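Local coordinates for protein glutathione S-Transferase (Caenorhabditis elegans, PDB 1YQ1) that probably catalyses the conjugation of glutathione to electrophilic substrates with release of a halide, as a sigma-class glutathione transferase, at residues A79-H93 and L150-V162. Sequence-based numbering, arbitrary orientation.
Sequences AGKTPEEEAWVDAVH and LIGSDITFADLVV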
loop_
_atom_site.group_PDB
_atom_site.type_symbol
_atom_site.label_atom_id
_atom_site.label_comp_id
_atom_site.label_asym_id
_atom_site.label_seq_id
_atom_site.Cartn_x
_atom_site.Cartn_y
_atom_site.Cartn_z
ATOM N N ALA A 79 14.697 -5.863 -3.137
ATOM C CA ALA A 79 13.256 -6.064 -3.118
ATOM C C ALA A 79 12.926 -7.440 -2.555
ATOM O O ALA A 79 11.782 -7.717 -2.193
ATOM C CB ALA A 79 12.696 -5.928 -4.542
ATOM N N GLY A 80 13.948 -8.286 -2.479
ATOM C CA GLY A 80 13.780 -9.643 -1.998
ATOM C C GLY A 80 14.351 -10.540 -3.077
ATOM O O GLY A 80 14.364 -10.151 -4.250
ATOM N N LYS A 81 14.823 -11.730 -2.703
ATOM C CA LYS A 81 15.414 -12.642 -3.682
ATOM C C LYS A 81 14.407 -13.342 -4.595
ATOM O O LYS A 81 14.167 -12.920 -5.740
ATOM C CB LYS A 81 16.259 -13.705 -2.985
ATOM C CG LYS A 81 17.624 -13.241 -2.532
ATOM C CD LYS A 81 17.561 -12.447 -1.254
ATOM C CE LYS A 81 18.967 -12.212 -0.705
ATOM N NZ LYS A 81 19.873 -11.517 -1.666
ATOM N N THR A 82 13.835 -14.422 -4.083
ATOM C CA THR A 82 12.864 -15.204 -4.821
ATOM C C THR A 82 11.552 -14.442 -4.913
ATOM O O THR A 82 11.295 -13.549 -4.105
ATOM C CB THR A 82 12.629 -16.536 -4.109
ATOM O OG1 THR A 82 11.928 -16.310 -2.877
ATOM C CG2 THR A 82 13.975 -17.194 -3.798
ATOM N N PRO A 83 10.702 -14.780 -5.901
ATOM C CA PRO A 83 9.413 -14.101 -6.064
ATOM C C PRO A 83 8.564 -14.201 -4.807
ATOM O O PRO A 83 7.790 -13.297 -4.498
ATOM C CB PRO A 83 8.790 -14.834 -7.241
ATOM C CG PRO A 83 9.966 -15.180 -8.062
ATOM C CD PRO A 83 10.929 -15.709 -7.019
ATOM N N GLU A 84 8.721 -15.306 -4.084
ATOM C CA GLU A 84 7.969 -15.523 -2.860
ATOM C C GLU A 84 8.498 -14.621 -1.776
ATOM O O GLU A 84 7.725 -14.104 -0.968
ATOM C CB GLU A 84 8.054 -16.983 -2.409
ATOM C CG GLU A 84 7.441 -17.949 -3.395
ATOM C CD GLU A 84 8.307 -18.133 -4.633
ATOM O OE1 GLU A 84 9.545 -18.318 -4.477
ATOM O OE2 GLU A 84 7.749 -18.104 -5.759
ATOM N N GLU A 85 9.814 -14.423 -1.759
ATOM C CA GLU A 85 10.430 -13.558 -0.759
ATOM C C GLU A 85 9.995 -12.110 -1.008
ATOM O O GLU A 85 9.619 -11.386 -0.086
ATOM C CB GLU A 85 11.949 -13.682 -0.822
ATOM C CG GLU A 85 12.594 -13.580 0.553
ATOM C CD GLU A 85 14.096 -13.800 0.541
ATOM O OE1 GLU A 85 14.859 -12.854 0.196
ATOM O OE2 GLU A 85 14.497 -14.935 0.884
ATOM N N GLU A 86 10.032 -11.703 -2.268
ATOM C CA GLU A 86 9.605 -10.373 -2.656
ATOM C C GLU A 86 8.174 -10.099 -2.199
ATOM O O GLU A 86 7.872 -9.039 -1.652
ATOM C CB GLU A 86 9.654 -10.246 -4.164
ATOM C CG GLU A 86 11.008 -9.992 -4.717
ATOM C CD GLU A 86 10.957 -9.830 -6.208
ATOM O OE1 GLU A 86 10.726 -8.687 -6.668
ATOM O OE2 GLU A 86 11.127 -10.849 -6.913
ATOM N N ALA A 87 7.291 -11.058 -2.454
ATOM C CA ALA A 87 5.889 -10.942 -2.084
ATOM C C ALA A 87 5.759 -10.702 -0.596
ATOM O O ALA A 87 4.832 -10.037 -0.145
ATOM C CB ALA A 87 5.146 -12.207 -2.468
ATOM N N TRP A 88 6.686 -11.247 0.180
ATOM C CA TRP A 88 6.611 -11.042 1.610
ATOM C C TRP A 88 7.099 -9.669 1.978
ATOM O O TRP A 88 6.556 -9.042 2.885
ATOM C CB TRP A 88 7.377 -12.128 2.353
ATOM C CG TRP A 88 6.463 -13.253 2.697
ATOM C CD1 TRP A 88 6.004 -14.222 1.855
ATOM C CD2 TRP A 88 5.771 -13.434 3.933
ATOM N NE1 TRP A 88 5.060 -14.989 2.488
ATOM C CE2 TRP A 88 4.896 -14.527 3.765
ATOM C CE3 TRP A 88 5.799 -12.769 5.165
ATOM C CZ2 TRP A 88 4.055 -14.975 4.783
ATOM C CZ3 TRP A 88 4.962 -13.211 6.179
ATOM C CH2 TRP A 88 4.098 -14.304 5.981
ATOM N N VAL A 89 8.122 -9.194 1.274
ATOM C CA VAL A 89 8.622 -7.848 1.520
ATOM C C VAL A 89 7.446 -6.905 1.239
ATOM O O VAL A 89 7.173 -5.992 2.019
ATOM C CB VAL A 89 9.808 -7.491 0.587
ATOM C CG1 VAL A 89 10.183 -6.025 0.748
ATOM C CG2 VAL A 89 11.009 -8.355 0.922
ATOM N N ASP A 90 6.745 -7.149 0.127
ATOM C CA ASP A 90 5.589 -6.349 -0.254
ATOM C C ASP A 90 4.543 -6.397 0.836
ATOM O O ASP A 90 3.900 -5.396 1.143
ATOM C CB ASP A 90 4.963 -6.870 -1.538
ATOM C CG ASP A 90 5.761 -6.504 -2.759
ATOM O OD1 ASP A 90 6.425 -5.454 -2.723
ATOM O OD2 ASP A 90 5.712 -7.249 -3.762
ATOM N N ALA A 91 4.380 -7.575 1.420
ATOM C CA ALA A 91 3.400 -7.770 2.476
ATOM C C ALA A 91 3.795 -7.071 3.755
ATOM O O ALA A 91 2.971 -6.436 4.384
ATOM C CB ALA A 91 3.213 -9.250 2.740
ATOM N N VAL A 92 5.052 -7.193 4.153
ATOM C CA VAL A 92 5.480 -6.549 5.380
ATOM C C VAL A 92 5.342 -5.048 5.160
ATOM O O VAL A 92 5.000 -4.315 6.084
ATOM C CB VAL A 92 6.943 -6.954 5.754
ATOM C CG1 VAL A 92 7.884 -6.456 4.714
ATOM C CG2 VAL A 92 7.330 -6.424 7.132
ATOM N N HIS A 93 5.569 -4.593 3.929
ATOM C CA HIS A 93 5.429 -3.165 3.616
ATOM C C HIS A 93 3.979 -2.690 3.797
ATOM O O HIS A 93 3.727 -1.645 4.395
ATOM C CB HIS A 93 5.893 -2.868 2.187
ATOM C CG HIS A 93 5.797 -1.420 1.814
ATOM N ND1 HIS A 93 4.652 -0.858 1.291
ATOM C CD2 HIS A 93 6.695 -0.410 1.917
ATOM C CE1 HIS A 93 4.849 0.431 1.085
ATOM N NE2 HIS A 93 6.081 0.729 1.459
ATOM N N LEU A 150 14.081 -8.622 8.643
ATOM C CA LEU A 150 12.697 -9.079 8.564
ATOM C C LEU A 150 12.470 -10.312 7.684
ATOM O O LEU A 150 11.896 -11.305 8.136
ATOM C CB LEU A 150 11.808 -7.931 8.091
ATOM C CG LEU A 150 11.560 -6.913 9.186
ATOM C CD1 LEU A 150 11.164 -5.591 8.569
ATOM C CD2 LEU A 150 10.493 -7.459 10.128
ATOM N N ILE A 151 12.881 -10.243 6.423
ATOM C CA ILE A 151 12.715 -11.374 5.544
ATOM C C ILE A 151 13.873 -11.433 4.564
ATOM O O ILE A 151 14.465 -10.406 4.219
ATOM C CB ILE A 151 11.353 -11.337 4.783
ATOM C CG1 ILE A 151 11.432 -10.408 3.584
ATOM C CG2 ILE A 151 10.233 -10.921 5.715
ATOM C CD1 ILE A 151 12.065 -11.052 2.374
ATOM N N GLY A 152 14.194 -12.650 4.130
ATOM C CA GLY A 152 15.287 -12.854 3.200
ATOM C C GLY A 152 16.622 -13.087 3.888
ATOM O O GLY A 152 16.748 -12.933 5.113
ATOM N N SER A 153 17.620 -13.472 3.095
ATOM C CA SER A 153 18.969 -13.725 3.596
ATOM C C SER A 153 19.693 -12.417 3.913
ATOM O O SER A 153 20.720 -12.420 4.587
ATOM C CB SER A 153 19.783 -14.468 2.548
ATOM O OG SER A 153 20.187 -13.567 1.533
ATOM N N ASP A 154 19.169 -11.305 3.406
ATOM C CA ASP A 154 19.781 -9.999 3.635
ATOM C C ASP A 154 18.749 -8.886 3.863
ATOM O O ASP A 154 17.560 -9.142 4.098
ATOM C CB ASP A 154 20.689 -9.646 2.449
ATOM C CG ASP A 154 21.631 -8.481 2.747
ATOM O OD1 ASP A 154 21.698 -8.041 3.922
ATOM O OD2 ASP A 154 22.313 -8.015 1.800
ATOM N N ILE A 155 19.231 -7.649 3.805
ATOM C CA ILE A 155 18.415 -6.457 3.993
ATOM C C ILE A 155 17.427 -6.352 2.836
ATOM O O ILE A 155 17.658 -6.915 1.763
ATOM C CB ILE A 155 19.314 -5.196 4.029
ATOM C CG1 ILE A 155 18.567 -4.034 4.674
ATOM C CG2 ILE A 155 19.780 -4.832 2.617
ATOM C CD1 ILE A 155 19.449 -2.828 4.918
ATOM N N THR A 156 16.326 -5.643 3.067
ATOM C CA THR A 156 15.284 -5.445 2.059
ATOM C C THR A 156 14.708 -4.053 2.262
ATOM O O THR A 156 14.808 -3.493 3.362
ATOM C CB THR A 156 14.136 -6.462 2.228
ATOM O OG1 THR A 156 14.322 -7.192 3.443
ATOM C CG2 THR A 156 14.101 -7.430 1.076
ATOM N N PHE A 157 14.103 -3.485 1.222
ATOM C CA PHE A 157 13.532 -2.148 1.367
ATOM C C PHE A 157 12.447 -2.156 2.435
ATOM O O PHE A 157 12.032 -1.102 2.902
ATOM C CB PHE A 157 12.988 -1.612 0.025
ATOM C CG PHE A 157 11.620 -2.117 -0.355
ATOM C CD1 PHE A 157 10.487 -1.664 0.300
ATOM C CD2 PHE A 157 11.465 -3.003 -1.419
ATOM C CE1 PHE A 157 9.218 -2.077 -0.097
ATOM C CE2 PHE A 157 10.199 -3.423 -1.825
ATOM C CZ PHE A 157 9.074 -2.953 -1.158
ATOM N N ALA A 158 12.006 -3.352 2.827
ATOM C CA ALA A 158 10.984 -3.490 3.859
ATOM C C ALA A 158 11.562 -3.067 5.197
ATOM O O ALA A 158 10.895 -2.390 5.972
ATOM C CB ALA A 158 10.517 -4.914 3.946
ATOM N N ASP A 159 12.805 -3.474 5.462
ATOM C CA ASP A 159 13.474 -3.136 6.716
ATOM C C ASP A 159 13.628 -1.631 6.799
ATOM O O ASP A 159 13.353 -1.018 7.832
ATOM C CB ASP A 159 14.867 -3.778 6.794
ATOM C CG ASP A 159 14.820 -5.298 6.851
ATOM O OD1 ASP A 159 14.274 -5.858 7.829
ATOM O OD2 ASP A 159 15.340 -5.929 5.906
ATOM N N LEU A 160 14.078 -1.041 5.698
ATOM C CA LEU A 160 14.275 0.395 5.646
ATOM C C LEU A 160 13.017 1.049 6.190
ATOM O O LEU A 160 13.063 1.824 7.149
ATOM C CB LEU A 160 14.543 0.823 4.202
ATOM C CG LEU A 160 16.001 1.040 3.745
ATOM C CD1 LEU A 160 16.924 0.026 4.367
ATOM C CD2 LEU A 160 16.082 0.973 2.221
ATOM N N VAL A 161 11.885 0.690 5.599
ATOM C CA VAL A 161 10.588 1.229 5.987
ATOM C C VAL A 161 10.240 1.001 7.457
ATOM O O VAL A 161 9.732 1.895 8.125
ATOM C CB VAL A 161 9.474 0.630 5.069
ATOM C CG1 VAL A 161 8.383 0.011 5.877
ATOM C CG2 VAL A 161 8.920 1.700 4.160
ATOM N N VAL A 162 10.531 -0.187 7.969
ATOM C CA VAL A 162 10.188 -0.519 9.349
ATOM C C VAL A 162 11.049 0.157 10.414
ATOM O O VAL A 162 10.515 0.671 11.405
ATOM C CB VAL A 162 10.207 -2.054 9.565
ATOM C CG1 VAL A 162 9.665 -2.405 10.947
ATOM C CG2 VAL A 162 9.391 -2.726 8.495
HETATM O O HOH W 1 16.439 -10.510 1.609
#
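Val89 and Ala158 mark where helices 83-93 and 157-162 come together, their CA atoms 5.5 Å apart and the two segments nearly parallel at 14°, with axes 9.1 Å apart at closest approach. The small methyl of Ala158 lets the helices approach, facing Val89 CG1. Val89 parts its branches: CG1, anti to the backbone N (chi1 173°), rests over one face of the Phe157 ring, 3.8 Å from the centroid, while CG2 turns to Ile151 and Thr156. At the rim of the same ring His93 CD2 approaches Phe157 CE1 at 3.6 Å, the planes inclined at 65°; Ala73 of helix 65-76 also touches Phe157. Thr156 sits at the N-cap of helix 157-171 with the Thr-x-x-Asp sequence of GST C-terminal domains; of the capping box this model has only the weak bond from Thr156 N to Asp159 OD2, the Thr156 side chain making no capping bond. Asp159 OD1 accepts Leu150 N at 2.9 Å through its syn lone pair, tying the preceding loop to the helix start. At the other end the Glu85 carboxylate lies beside Gly152 CA; at the backbone angles of Gly152 a CB would press on the preceding carbonyl O. Glu85 OE1 receives Lys81 N at 3.1 Å from above the carboxylate plane, and a water lies within bonding distance of both OE1 (3.2 Å) and Asp154 O (3.1 Å). With an alanine in place of Glu85, Lys81 N would probably lose its acceptor and the water its carboxylate partner. Trp88 turns away to donate NE1 to Glu61 O of the second subunit.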